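Local coordinates for protein putative uronate isomerase (Thermotoga maritima, PDB 4NAR) that belongs to the lactate racemase family and may interconvert the enantiomers of lactate or of a related hydroxy acid, at residues K14-L19 with A49-R54; Y237-E240 with L246-Y249; N149-H154 with E250-L255; T40-T45 with G276-E281; I202-S207 with E240-F245. All coordinates share one frame; numbering follows the deposited sequence.

Interactions 2, 3 and 5 use helix 241-259 at successive places. Interaction 5 holds its start to helix 198-213, interaction 2 ties its next turns to strand 231-240, and interaction 3 sets it against the chain leaving strand 144-150. Interactions 1 and 3 are buried. Interaction 1 has no hydrogen bond across it and sets a lysine chain and a leucine on an asparagine; interaction 3 is van der Waals contact beside an anion pocket. Interactions 2, 4 and 5 are partly buried and more polar: a salt bridge in 2, a water in 4 and a tyrosine bond in 5. Interactions 3 and 4 share the sulfate and acetate. Interaction 1 touches 2 through L19 and I238, and 4 through I15 and F44.

Interaction 1. Residues K14-L19 with A49-R54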
# COMPACT_ATOMS: atom_id res chain seq x y z
N LYS A 14 3.10 26.49 6.29
CA LYS A 14 4.37 25.86 6.65
C LYS A 14 4.88 24.98 5.50
O LYS A 14 6.06 25.02 5.15
CB LYS A 14 4.24 25.00 7.92
CG LYS A 14 4.34 25.75 9.26
CD LYS A 14 3.94 24.82 10.44
CE LYS A 14 5.13 24.45 11.31
NZ LYS A 14 6.33 24.18 10.47
N ILE A 15 3.98 24.18 4.92
CA ILE A 15 4.34 23.30 3.81
C ILE A 15 4.94 24.12 2.67
O ILE A 15 6.05 23.81 2.20
CB ILE A 15 3.12 22.48 3.32
CG1 ILE A 15 2.83 21.35 4.32
CG2 ILE A 15 3.35 21.94 1.91
CD1 ILE A 15 1.46 20.71 4.15
N LYS A 16 4.24 25.19 2.27
CA LYS A 16 4.73 26.13 1.26
C LYS A 16 6.14 26.69 1.54
O LYS A 16 6.98 26.76 0.63
CB LYS A 16 3.72 27.27 1.05
CG LYS A 16 2.56 26.88 0.16
CD LYS A 16 1.29 27.71 0.44
CE LYS A 16 1.30 29.06 -0.29
NZ LYS A 16 -0.07 29.67 -0.29
N GLU A 17 6.40 27.06 2.79
CA GLU A 17 7.72 27.55 3.20
C GLU A 17 8.79 26.47 2.98
O GLU A 17 9.88 26.76 2.50
CB GLU A 17 7.71 28.01 4.67
CG GLU A 17 9.11 28.15 5.32
CD GLU A 17 9.91 29.38 4.84
OE1 GLU A 17 9.77 30.47 5.45
OE2 GLU A 17 10.69 29.24 3.87
N GLY A 18 8.45 25.24 3.32
CA GLY A 18 9.33 24.11 3.08
C GLY A 18 9.59 23.88 1.59
O GLY A 18 10.74 23.74 1.17
N LEU A 19 8.52 23.87 0.80
CA LEU A 19 8.63 23.64 -0.64
C LEU A 19 9.35 24.79 -1.34
O LEU A 19 10.11 24.56 -2.30
CB LEU A 19 7.26 23.39 -1.26
CG LEU A 19 6.50 22.17 -0.71
CD1 LEU A 19 5.16 21.98 -1.42
CD2 LEU A 19 7.34 20.88 -0.79
N ALA A 49 1.70 18.78 -4.13
CA ALA A 49 1.88 18.81 -5.58
C ALA A 49 1.57 20.19 -6.19
O ALA A 49 2.38 20.73 -6.94
CB ALA A 49 1.01 17.76 -6.23
N LYS A 50 0.41 20.73 -5.87
CA LYS A 50 -0.01 22.00 -6.48
C LYS A 50 0.95 23.15 -6.12
O LYS A 50 1.22 24.02 -6.95
CB LYS A 50 -1.47 22.33 -6.12
CG LYS A 50 -1.66 23.29 -4.96
CD LYS A 50 -3.12 23.34 -4.51
CE LYS A 50 -3.34 24.45 -3.48
NZ LYS A 50 -4.58 24.21 -2.68
N ASN A 51 1.48 23.15 -4.89
CA ASN A 51 2.38 24.21 -4.47
C ASN A 51 3.77 24.02 -5.06
O ASN A 51 4.40 24.98 -5.49
CB ASN A 51 2.43 24.36 -2.95
CG ASN A 51 1.21 25.10 -2.42
OD1 ASN A 51 0.95 26.24 -2.82
ND2 ASN A 51 0.45 24.45 -1.53
N LEU A 52 4.22 22.76 -5.09
CA LEU A 52 5.48 22.42 -5.74
C LEU A 52 5.49 22.91 -7.19
O LEU A 52 6.45 23.54 -7.63
CB LEU A 52 5.70 20.91 -5.72
CG LEU A 52 7.07 20.40 -6.18
CD1 LEU A 52 8.17 20.98 -5.29
CD2 LEU A 52 7.09 18.89 -6.14
N TYR A 53 4.40 22.63 -7.90
CA TYR A 53 4.26 23.04 -9.29
C TYR A 53 4.26 24.56 -9.43
O TYR A 53 4.90 25.10 -10.34
CB TYR A 53 2.98 22.46 -9.88
CG TYR A 53 2.54 23.03 -11.22
CD1 TYR A 53 3.22 22.72 -12.39
CD2 TYR A 53 1.40 23.84 -11.31
CE1 TYR A 53 2.80 23.23 -13.62
CE2 TYR A 53 0.97 24.35 -12.54
CZ TYR A 53 1.68 24.04 -13.68
OH TYR A 53 1.26 24.54 -14.90
N ARG A 54 3.56 25.24 -8.54
CA ARG A 54 3.46 26.69 -8.59
C ARG A 54 4.84 27.35 -8.51
O ARG A 54 5.23 28.14 -9.37
CB ARG A 54 2.57 27.19 -7.46
CG ARG A 54 1.71 28.38 -7.84
CD ARG A 54 2.25 29.69 -7.30
NE ARG A 54 1.17 30.65 -7.11
CZ ARG A 54 0.48 30.79 -5.98
NH1 ARG A 54 0.78 30.05 -4.92
NH2 ARG A 54 -0.51 31.68 -5.91
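K16 and L19 of helix 12-24 pack on N51 and L52 of helix 45-58. This is a helix-helix contact beside the mixed sheet. Helix 45-58 is also the connection of the beta-alpha-beta unit that joins the parallel strands 31-36 and 63-68. The two short helical segments run in the same general direction and cross at -41°, with their axes 9.7 Å apart.

K16 works through its aliphatic part. Its CG lies across the amide of N51, 3.4 Å from N51 CG and nearly as close to OD1 and ND2. K16 CD runs on past N51 OD1, and the bend at chi3 (84°) keeps CE near that oxygen. The ammonium group makes no bond to the amide, and K16 NZ ends 4.7 Å from the like-charged R54 NH1. The amide itself is held from elsewhere: N51 ND2 donates to L47 O within its own helix and to E12 OE1.

L19 points at the partner helix, with CG anti to its carbonyl carbon (chi1 -61°). It meets N51 at about a right angle. L19 also touches V48 and F55, while L52 turns on to F146 of strand 144-150. The L19 CD1 methyl lies 3.9 Å from N51 CB and 3.9 Å from the backbone N of L52.

Interaction 2. Residues Y237-E240 with L246-Y249; sequences YIDE and LRAY
Strand 231-240 runs straight into helix 241-259, and the helix folds back along the strand, so that the CA atoms of Y237 and A248 lie 5.5 Å apart. This is a beta-alpha unit in which the helix packs on the strand it follows.

Its polar part is a salt bridge between D239 and R247. The arginine grips the carboxylate side-on with two nitrogens, one for each oxygen. R247 NE donates to D239 OD2 over 2.8 Å and uses the syn lone pair of that oxygen. R247 NH2 donates to D239 OD1 over 3.0 Å, and this bond is the straighter one (167°). OD1 lies in the guanidinium plane, but the carboxylate and guanidinium planes are turned 38° apart, so the pair is not flat. The bend of R247 at chi3 (-66°) brings its NE edge round to the acid. D239 OD2 also takes a bond from Y4 OH, which probably helps to fix the carboxylate.

The apolar part is centred on A248. Its methyl CB faces the strand and comes 4.0 Å from Y237 CB and 3.8 Å from Y237 O. D239 CB lies a little farther off. Y237 CD2 comes 3.8 Å from A248 O. The Y237 side chain also touches K251 and L255 of the same helix, and its hydroxyl bonds E6 OE2.

Strand 231-240 runs in the sheet between strands 5-6 and 217-227. Y237 and D239 pair with N222 and T220 of the latter, and the A248 methyl also touches these two residues.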
# COMPACT_ATOMS: atom_id res chain seq x y z
N TYR A 237 8.25 15.08 5.77
CA TYR A 237 9.69 14.93 5.90
C TYR A 237 10.34 14.95 4.52
O TYR A 237 10.19 14.00 3.73
CB TYR A 237 10.03 13.66 6.67
CG TYR A 237 9.50 13.67 8.08
CD1 TYR A 237 9.59 14.81 8.87
CD2 TYR A 237 8.89 12.54 8.63
CE1 TYR A 237 9.10 14.84 10.18
CE2 TYR A 237 8.39 12.56 9.93
CZ TYR A 237 8.50 13.71 10.70
OH TYR A 237 8.02 13.75 12.00
N ILE A 238 11.05 16.03 4.21
CA ILE A 238 11.64 16.22 2.90
C ILE A 238 13.13 15.88 2.94
O ILE A 238 13.85 16.38 3.80
CB ILE A 238 11.47 17.68 2.42
CG1 ILE A 238 9.99 18.09 2.51
CG2 ILE A 238 12.03 17.85 1.01
CD1 ILE A 238 9.65 19.44 1.86
N ASP A 239 13.59 15.04 2.02
CA ASP A 239 14.98 14.63 2.04
C ASP A 239 15.43 14.22 0.64
O ASP A 239 14.63 14.22 -0.30
CB ASP A 239 15.18 13.50 3.05
CG ASP A 239 16.61 13.41 3.55
OD1 ASP A 239 17.54 13.88 2.82
OD2 ASP A 239 16.82 12.85 4.65
N GLU A 240 16.70 13.87 0.49
CA GLU A 240 17.25 13.70 -0.85
C GLU A 240 18.04 12.39 -1.04
O GLU A 240 18.78 11.95 -0.16
CB GLU A 240 18.11 14.92 -1.25
CG GLU A 240 18.79 14.78 -2.63
CD GLU A 240 19.42 16.07 -3.18
OE1 GLU A 240 19.61 17.05 -2.42
OE2 GLU A 240 19.74 16.09 -4.40
N LEU A 246 15.61 6.63 3.26
CA LEU A 246 15.79 5.87 4.49
C LEU A 246 15.56 6.71 5.76
O LEU A 246 14.83 6.30 6.66
CB LEU A 246 17.18 5.21 4.51
CG LEU A 246 17.26 3.77 3.97
CD1 LEU A 246 16.20 3.46 2.92
CD2 LEU A 246 18.65 3.44 3.41
N ARG A 247 16.19 7.89 5.82
CA ARG A 247 16.03 8.79 6.98
C ARG A 247 14.58 9.26 7.16
O ARG A 247 14.01 9.15 8.25
CB ARG A 247 16.94 10.01 6.84
CG ARG A 247 18.44 9.72 7.00
CD ARG A 247 19.24 11.04 7.03
NE ARG A 247 19.17 11.73 5.75
CZ ARG A 247 20.06 11.57 4.77
NH1 ARG A 247 21.10 10.76 4.94
NH2 ARG A 247 19.92 12.22 3.62
N ALA A 248 14.00 9.81 6.09
CA ALA A 248 12.63 10.31 6.11
C ALA A 248 11.63 9.22 6.50
O ALA A 248 10.69 9.49 7.27
CB ALA A 248 12.25 10.93 4.75
N TYR A 249 11.85 8.01 5.99
CA TYR A 249 11.02 6.83 6.34
C TYR A 249 11.10 6.46 7.82
O TYR A 249 10.09 6.10 8.43
CB TYR A 249 11.41 5.61 5.49
CG TYR A 249 10.79 4.29 5.94
CD1 TYR A 249 9.44 4.03 5.74
CD2 TYR A 249 11.56 3.31 6.54
CE1 TYR A 249 8.88 2.82 6.14
CE2 TYR A 249 11.01 2.10 6.95
CZ TYR A 249 9.67 1.86 6.74
OH TYR A 249 9.12 0.65 7.15

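Interaction 3. Residues N149-H154 with E250-L255. With SO4 (sulfate ion), chain C; ACT (acetate ion), chain E.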
# COMPACT_ATOMS: atom_id res chain seq x y z
N ASN A 149 5.33 10.55 -1.01
CA ASN A 149 4.86 9.28 -0.48
C ASN A 149 4.22 9.48 0.90
O ASN A 149 4.29 10.57 1.46
CB ASN A 149 6.04 8.29 -0.41
CG ASN A 149 7.25 8.88 0.32
OD1 ASN A 149 7.46 8.59 1.50
ND2 ASN A 149 8.06 9.69 -0.39
N GLY A 150 3.60 8.45 1.45
CA GLY A 150 2.93 8.58 2.73
C GLY A 150 3.13 7.36 3.61
O GLY A 150 3.14 6.21 3.12
N THR A 151 3.24 7.61 4.92
CA THR A 151 3.62 6.55 5.86
C THR A 151 2.52 6.20 6.85
O THR A 151 2.00 7.07 7.58
CB THR A 151 4.93 6.89 6.62
OG1 THR A 151 6.03 6.96 5.69
CG2 THR A 151 5.23 5.83 7.68
N VAL A 152 2.20 4.91 6.89
CA VAL A 152 1.08 4.37 7.65
C VAL A 152 1.42 2.90 7.90
O VAL A 152 2.20 2.31 7.15
CB VAL A 152 -0.23 4.57 6.83
CG1 VAL A 152 -1.14 3.35 6.86
CG2 VAL A 152 -0.98 5.82 7.30
N PRO A 153 0.88 2.29 8.97
CA PRO A 153 1.23 0.88 9.18
C PRO A 153 0.71 0.02 8.03
O PRO A 153 -0.40 0.27 7.55
CB PRO A 153 0.49 0.51 10.47
CG PRO A 153 0.19 1.83 11.13
CD PRO A 153 -0.00 2.81 10.03
N HIS A 154 1.49 -0.97 7.59
CA HIS A 154 1.15 -1.71 6.39
C HIS A 154 1.36 -3.21 6.55
O HIS A 154 2.36 -3.65 7.15
CB HIS A 154 1.97 -1.18 5.21
CG HIS A 154 1.44 -1.60 3.86
ND1 HIS A 154 1.78 -2.80 3.27
CD2 HIS A 154 0.63 -0.96 2.98
CE1 HIS A 154 1.19 -2.89 2.09
NE2 HIS A 154 0.49 -1.79 1.89
N GLU A 250 12.30 6.52 8.39
CA GLU A 250 12.49 6.17 9.79
C GLU A 250 11.83 7.19 10.72
O GLU A 250 11.18 6.83 11.72
CB GLU A 250 13.97 5.99 10.13
CG GLU A 250 14.46 4.60 9.80
CD GLU A 250 15.97 4.52 9.60
OE1 GLU A 250 16.65 5.59 9.60
OE2 GLU A 250 16.48 3.39 9.44
N LYS A 251 11.99 8.46 10.39
CA LYS A 251 11.32 9.50 11.14
C LYS A 251 9.82 9.32 11.01
O LYS A 251 9.10 9.40 12.01
CB LYS A 251 11.74 10.88 10.64
CG LYS A 251 12.80 11.54 11.52
CD LYS A 251 14.14 11.69 10.77
CE LYS A 251 15.00 12.83 11.34
NZ LYS A 251 16.15 13.18 10.42
N ALA A 252 9.36 9.10 9.78
CA ALA A 252 7.94 8.89 9.51
C ALA A 252 7.36 7.78 10.39
O ALA A 252 6.30 7.96 11.00
CB ALA A 252 7.71 8.56 8.05
N CYS A 253 8.05 6.65 10.44
CA CYS A 253 7.56 5.49 11.19
C CYS A 253 7.43 5.76 12.70
O CYS A 253 6.50 5.27 13.35
CB CYS A 253 8.49 4.30 10.97
SG CYS A 253 8.41 3.59 9.31
N GLU A 254 8.37 6.54 13.24
CA GLU A 254 8.33 6.91 14.65
C GLU A 254 7.09 7.75 14.97
O GLU A 254 6.46 7.55 16.00
CB GLU A 254 9.60 7.65 15.06
CG GLU A 254 9.67 7.94 16.56
CD GLU A 254 9.21 6.74 17.42
OE1 GLU A 254 9.87 5.67 17.37
OE2 GLU A 254 8.19 6.87 18.15
N LEU A 255 6.71 8.65 14.07
CA LEU A 255 5.51 9.45 14.28
C LEU A 255 4.25 8.61 14.08
O LEU A 255 3.35 8.60 14.94
CB LEU A 255 5.48 10.70 13.38
CG LEU A 255 4.26 11.59 13.68
CD1 LEU A 255 4.20 11.98 15.16
CD2 LEU A 255 4.19 12.82 12.78
S SO4 C . -1.11 0.35 -0.33
O1 SO4 C . 0.15 0.96 0.15
O2 SO4 C . -1.40 0.83 -1.69
O3 SO4 C . -1.05 -1.12 -0.36
O4 SO4 C . -2.17 0.78 0.58
C ACT E . 3.53 4.68 -0.76
O ACT E . 3.72 3.77 0.06
OXT ACT E . 3.76 5.83 -0.33
CH3 ACT E . 3.06 4.40 -2.16
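T151 meets A252 and C253 where helix 241-259 packs against the chain leaving strand 144-150, one of the parallel strands of the mixed sheet.

The contact across the segments is van der Waals. The methyl of A252 presses into the fork of the T151 side chain. A252 CB lies 3.3 Å from T151 OG1 and 3.7 Å from T151 CG2. The same CG2 comes 4.2 Å from C253 SG. With CG2 anti to the backbone N (chi1 -64°), OG1 and CG2 straddle the A252 methyl.

T151 OG1, though it touches that methyl, has its hydrogen-bond partners elsewhere: N222 OD1 of the neighbouring strand 217-227 and S160 O.

Anion binding lies beyond T151, away from the helix. G150 N donates to acetate OXT over 3.2 Å, nearly straight. Both ions probably come from the crystallisation liquor. The pocket is consistent with a site for an anionic substrate. S156 N, bonded to H154 ND1, helps to set the imidazole. K164 and R41 join H154 at the sulfate. At the ring edge, H154 NE2 donates to sulfate O3, which lies near the ring plane, 2.8 Å away and almost linear (177°).

Interaction 4. Residues T40-T45 with G276-E281; sequences TRVDFT and GEEYDE. With ACT (acetate ion), chain E; SO4 (sulfate ion), chain C.
One water is held by T40 O and V42 N of the first loop and reaches Y279 OH of the other only by a weak bond. It donates to T40 O at 3.0 Å and accepts from V42 N at 3.3 Å. The same T40 O lies 3.7 Å from Y279 CE1, so the ring and the water both meet this carbonyl.

V42 and E278 cross at about a right angle. V42 CG2 lies 3.8 Å from E278 CG and as near to CB, and also reaches the carboxylate carbon. Chi1 (67°) sets E278 CG between its backbone N and carbonyl carbon, over one face of the Y279 ring, toward the rim. The bend at chi2 then turns the carboxylate, whose OE2 pairs with K417. T40 OG1 faces E278 O at 3.6 Å, too far for a bond, and is buried without a partner in the model.

These loops follow strand 31-36 of the mixed sheet and strand 268-274 of the separate five-stranded parallel sheet, so the contact joins the two sheet regions beside the anion pocket. G276 to Y279 form a type I beta turn. Farther along 40-45, an Asx turn leads into helix 45-58: D43 OD1 accepts from T45 N at 2.9 Å, and T45 OG1 donates to it from the same face of the carboxylate.

R41 turns away from 276-281 and into the pocket. Its NH2 donates to acetate O at 2.6 Å on the side of NH1. On the side of NE it donates to sulfate O1, a bond modelled very short; the NE bond to O1 is weak. A methionine in its place would probably leave both anions without their shared donor. G150 N and G161 N also bind the acetate, and H154 and K164 also bind the sulfate.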
# COMPACT_ATOMS: atom_id res chain seq x y z
N THR A 40 -6.33 5.43 -4.26
CA THR A 40 -6.42 4.49 -3.15
C THR A 40 -5.90 5.12 -1.85
O THR A 40 -6.26 4.68 -0.74
CB THR A 40 -5.65 3.18 -3.54
OG1 THR A 40 -6.58 2.13 -3.84
CG2 THR A 40 -4.62 2.76 -2.49
N ARG A 41 -5.07 6.14 -1.98
CA ARG A 41 -4.51 6.83 -0.81
C ARG A 41 -5.18 8.16 -0.53
O ARG A 41 -5.09 9.10 -1.34
CB ARG A 41 -3.01 7.06 -0.98
CG ARG A 41 -2.20 5.77 -1.10
CD ARG A 41 -1.97 5.17 0.28
NE ARG A 41 -0.98 4.11 0.20
CZ ARG A 41 0.34 4.30 0.29
NH1 ARG A 41 0.84 5.52 0.48
NH2 ARG A 41 1.15 3.24 0.20
N VAL A 42 -5.85 8.25 0.61
CA VAL A 42 -6.42 9.53 1.05
C VAL A 42 -5.37 10.25 1.91
O VAL A 42 -5.08 9.84 3.05
CB VAL A 42 -7.76 9.33 1.80
CG1 VAL A 42 -8.49 10.67 1.99
CG2 VAL A 42 -8.65 8.35 1.03
N ASP A 43 -4.80 11.32 1.36
CA ASP A 43 -3.70 12.03 1.99
C ASP A 43 -3.74 13.50 1.57
O ASP A 43 -4.73 13.95 0.99
CB ASP A 43 -2.35 11.38 1.63
CG ASP A 43 -2.11 11.28 0.10
OD1 ASP A 43 -2.44 12.23 -0.67
OD2 ASP A 43 -1.56 10.24 -0.34
N PHE A 44 -2.66 14.24 1.84
CA PHE A 44 -2.65 15.66 1.45
C PHE A 44 -1.72 15.99 0.26
O PHE A 44 -1.20 17.12 0.15
CB PHE A 44 -2.42 16.59 2.66
CG PHE A 44 -1.14 16.32 3.42
CD1 PHE A 44 -0.01 17.10 3.21
CD2 PHE A 44 -1.07 15.30 4.36
CE1 PHE A 44 1.17 16.85 3.93
CE2 PHE A 44 0.10 15.05 5.07
CZ PHE A 44 1.21 15.83 4.86
N THR A 45 -1.55 15.02 -0.63
CA THR A 45 -0.77 15.22 -1.86
C THR A 45 -1.11 16.54 -2.55
O THR A 45 -0.20 17.30 -2.93
CB THR A 45 -1.01 14.10 -2.89
OG1 THR A 45 -0.62 12.83 -2.34
CG2 THR A 45 -0.22 14.40 -4.17
N GLY A 276 -14.39 3.12 3.04
CA GLY A 276 -14.67 4.25 2.17
C GLY A 276 -14.59 3.94 0.67
O GLY A 276 -14.08 2.89 0.27
N GLU A 277 -15.11 4.88 -0.13
CA GLU A 277 -15.11 4.82 -1.59
C GLU A 277 -13.71 4.53 -2.18
O GLU A 277 -13.60 3.95 -3.27
CB GLU A 277 -15.64 6.16 -2.13
CG GLU A 277 -16.21 6.14 -3.57
CD GLU A 277 -15.47 7.04 -4.56
OE1 GLU A 277 -14.82 6.50 -5.49
OE2 GLU A 277 -15.54 8.29 -4.42
N GLU A 278 -12.66 4.95 -1.47
CA GLU A 278 -11.29 4.84 -1.97
C GLU A 278 -10.83 3.39 -2.15
O GLU A 278 -9.97 3.09 -2.99
CB GLU A 278 -10.31 5.58 -1.05
CG GLU A 278 -10.15 4.95 0.33
CD GLU A 278 -11.07 5.58 1.37
OE1 GLU A 278 -12.07 6.26 0.98
OE2 GLU A 278 -10.80 5.40 2.58
N TYR A 279 -11.39 2.48 -1.36
CA TYR A 279 -11.07 1.06 -1.53
C TYR A 279 -12.07 0.43 -2.51
O TYR A 279 -13.24 0.22 -2.20
CB TYR A 279 -11.02 0.34 -0.19
CG TYR A 279 -9.92 0.87 0.72
CD1 TYR A 279 -8.71 1.31 0.21
CD2 TYR A 279 -10.11 0.92 2.10
CE1 TYR A 279 -7.70 1.79 1.05
CE2 TYR A 279 -9.11 1.40 2.95
CZ TYR A 279 -7.91 1.84 2.42
OH TYR A 279 -6.92 2.31 3.25
N ASP A 280 -11.56 0.11 -3.69
CA ASP A 280 -12.35 -0.14 -4.88
C ASP A 280 -12.79 -1.60 -5.00
O ASP A 280 -13.71 -1.95 -5.76
CB ASP A 280 -11.46 0.20 -6.09
CG ASP A 280 -12.12 1.14 -7.03
OD1 ASP A 280 -13.23 1.57 -6.70
OD2 ASP A 280 -11.54 1.46 -8.10
N GLU A 281 -12.10 -2.46 -4.27
CA GLU A 281 -12.17 -3.88 -4.52
C GLU A 281 -11.58 -4.55 -3.30
O GLU A 281 -10.98 -3.88 -2.45
CB GLU A 281 -11.34 -4.23 -5.75
CG GLU A 281 -9.87 -3.91 -5.56
CD GLU A 281 -9.14 -3.57 -6.86
OE1 GLU A 281 -9.80 -3.48 -7.92
OE2 GLU A 281 -7.90 -3.37 -6.81
C ACT E . 3.53 4.68 -0.76
O ACT E . 3.72 3.77 0.06
OXT ACT E . 3.76 5.83 -0.33
CH3 ACT E . 3.06 4.40 -2.16
S SO4 C . -1.11 0.35 -0.33
O1 SO4 C . 0.15 0.96 0.15
O2 SO4 C . -1.40 0.83 -1.69
O3 SO4 C . -1.05 -1.12 -0.36
O4 SO4 C . -2.17 0.78 0.58
O HOH W 1 -6.00 5.37 2.19

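Interaction 5. Residues I202-S207 with E240-F245; sequences IINRAS and EGYEGF
Y242 reaches from the first turn of helix 241-259 to the side of helix 198-213, hydroxyl first. Its CG stands anti to the backbone N (chi1 176°), which sends the ring across to N204 and S207. The ring meets that helix with its edge. S207 CB lies near the ring plane, 4.0 Å from Y242 CE1.

The hydroxyl donates to the backbone carbonyl of N204, with Y242 OH 3.0 Å from N204 O. The approach is well above the carbonyl plane (59° out of it), with a C=O...O angle of 107°. Y242 OH also touches N204 CB at 3.5 Å.

The contact is a helix-helix one, between the start of helix 241-259 and helix 198-213, carried by a single ring. The junction of strand 231-240 with helix 241-259 lies just behind it, where G241 pairs through its backbone with S218. A leucine here in place of Y242 would probably lose the bond to N204 O and leave a gap beside S207.

S207 turns its polar end back into its own helix. Its OG donates to I203 O over 2.6 Å, and that carbonyl also accepts from S207 N. The two donors reach I203 O from opposite faces of its plane.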
# COMPACT_ATOMS: atom_id res chain seq x y z
N ILE A 202 14.27 -6.34 1.15
CA ILE A 202 14.22 -6.56 -0.29
C ILE A 202 14.05 -5.23 -1.05
O ILE A 202 14.75 -4.96 -2.04
CB ILE A 202 13.05 -7.50 -0.67
CG1 ILE A 202 13.31 -8.92 -0.16
CG2 ILE A 202 12.83 -7.53 -2.17
CD1 ILE A 202 12.12 -9.85 -0.34
N ILE A 203 13.12 -4.42 -0.57
CA ILE A 203 12.81 -3.14 -1.18
C ILE A 203 14.03 -2.23 -1.18
O ILE A 203 14.34 -1.59 -2.20
CB ILE A 203 11.62 -2.45 -0.45
CG1 ILE A 203 10.30 -3.11 -0.88
CG2 ILE A 203 11.59 -0.94 -0.74
CD1 ILE A 203 9.10 -2.62 -0.10
N ASN A 204 14.72 -2.16 -0.03
CA ASN A 204 15.89 -1.29 0.10
C ASN A 204 17.05 -1.78 -0.78
O ASN A 204 17.73 -0.98 -1.42
CB ASN A 204 16.36 -1.20 1.55
CG ASN A 204 15.37 -0.45 2.44
OD1 ASN A 204 14.38 0.15 1.97
ND2 ASN A 204 15.66 -0.46 3.76
N ARG A 205 17.24 -3.10 -0.80
CA ARG A 205 18.34 -3.68 -1.57
C ARG A 205 18.16 -3.40 -3.06
O ARG A 205 19.09 -2.95 -3.73
CB ARG A 205 18.45 -5.19 -1.30
CG ARG A 205 19.47 -5.93 -2.17
CD ARG A 205 20.88 -5.38 -2.03
NE ARG A 205 21.86 -6.14 -2.83
CZ ARG A 205 22.52 -5.64 -3.88
NH1 ARG A 205 22.32 -4.38 -4.26
NH2 ARG A 205 23.38 -6.41 -4.55
N ALA A 206 16.95 -3.61 -3.56
CA ALA A 206 16.64 -3.36 -4.97
C ALA A 206 16.72 -1.86 -5.34
O ALA A 206 17.21 -1.48 -6.42
CB ALA A 206 15.29 -3.90 -5.28
N SER A 207 16.27 -1.00 -4.42
CA SER A 207 16.22 0.43 -4.69
C SER A 207 17.61 1.03 -4.84
O SER A 207 17.78 2.03 -5.53
CB SER A 207 15.47 1.18 -3.59
OG SER A 207 14.15 0.67 -3.49
N GLU A 240 16.70 13.87 0.49
CA GLU A 240 17.25 13.70 -0.85
C GLU A 240 18.04 12.39 -1.04
O GLU A 240 18.78 11.95 -0.16
CB GLU A 240 18.11 14.92 -1.25
CG GLU A 240 18.79 14.78 -2.63
CD GLU A 240 19.42 16.07 -3.18
OE1 GLU A 240 19.61 17.05 -2.42
OE2 GLU A 240 19.74 16.09 -4.40
N GLY A 241 17.86 11.76 -2.20
CA GLY A 241 18.63 10.58 -2.56
C GLY A 241 18.21 9.35 -1.77
O GLY A 241 17.37 9.43 -0.85
N TYR A 242 18.80 8.21 -2.14
CA TYR A 242 18.53 6.94 -1.48
C TYR A 242 18.57 7.06 0.05
O TYR A 242 17.59 6.71 0.73
CB TYR A 242 19.53 5.89 -1.98
CG TYR A 242 19.42 4.54 -1.30
CD1 TYR A 242 18.42 3.63 -1.66
CD2 TYR A 242 20.34 4.15 -0.31
CE1 TYR A 242 18.31 2.38 -1.04
CE2 TYR A 242 20.24 2.89 0.32
CZ TYR A 242 19.22 2.02 -0.05
OH TYR A 242 19.12 0.78 0.56
N GLU A 243 19.69 7.55 0.58
CA GLU A 243 19.87 7.67 2.03
C GLU A 243 18.81 8.58 2.65
O GLU A 243 18.42 8.40 3.81
CB GLU A 243 21.27 8.20 2.39
CG GLU A 243 22.42 7.33 1.91
CD GLU A 243 22.54 6.02 2.70
OE1 GLU A 243 21.79 5.84 3.70
OE2 GLU A 243 23.40 5.17 2.31
N GLY A 244 18.38 9.58 1.87
CA GLY A 244 17.33 10.47 2.33
C GLY A 244 16.03 9.73 2.53
O GLY A 244 15.30 9.97 3.51
N PHE A 245 15.73 8.82 1.59
CA PHE A 245 14.50 8.04 1.64
C PHE A 245 14.47 7.25 2.94
O PHE A 245 13.43 7.18 3.62
CB PHE A 245 14.44 7.08 0.46
CG PHE A 245 13.57 7.54 -0.67
CD1 PHE A 245 14.11 8.23 -1.75
CD2 PHE A 245 12.20 7.25 -0.66
CE1 PHE A 245 13.29 8.64 -2.80
CE2 PHE A 245 11.38 7.66 -1.71
CZ PHE A 245 11.92 8.34 -2.78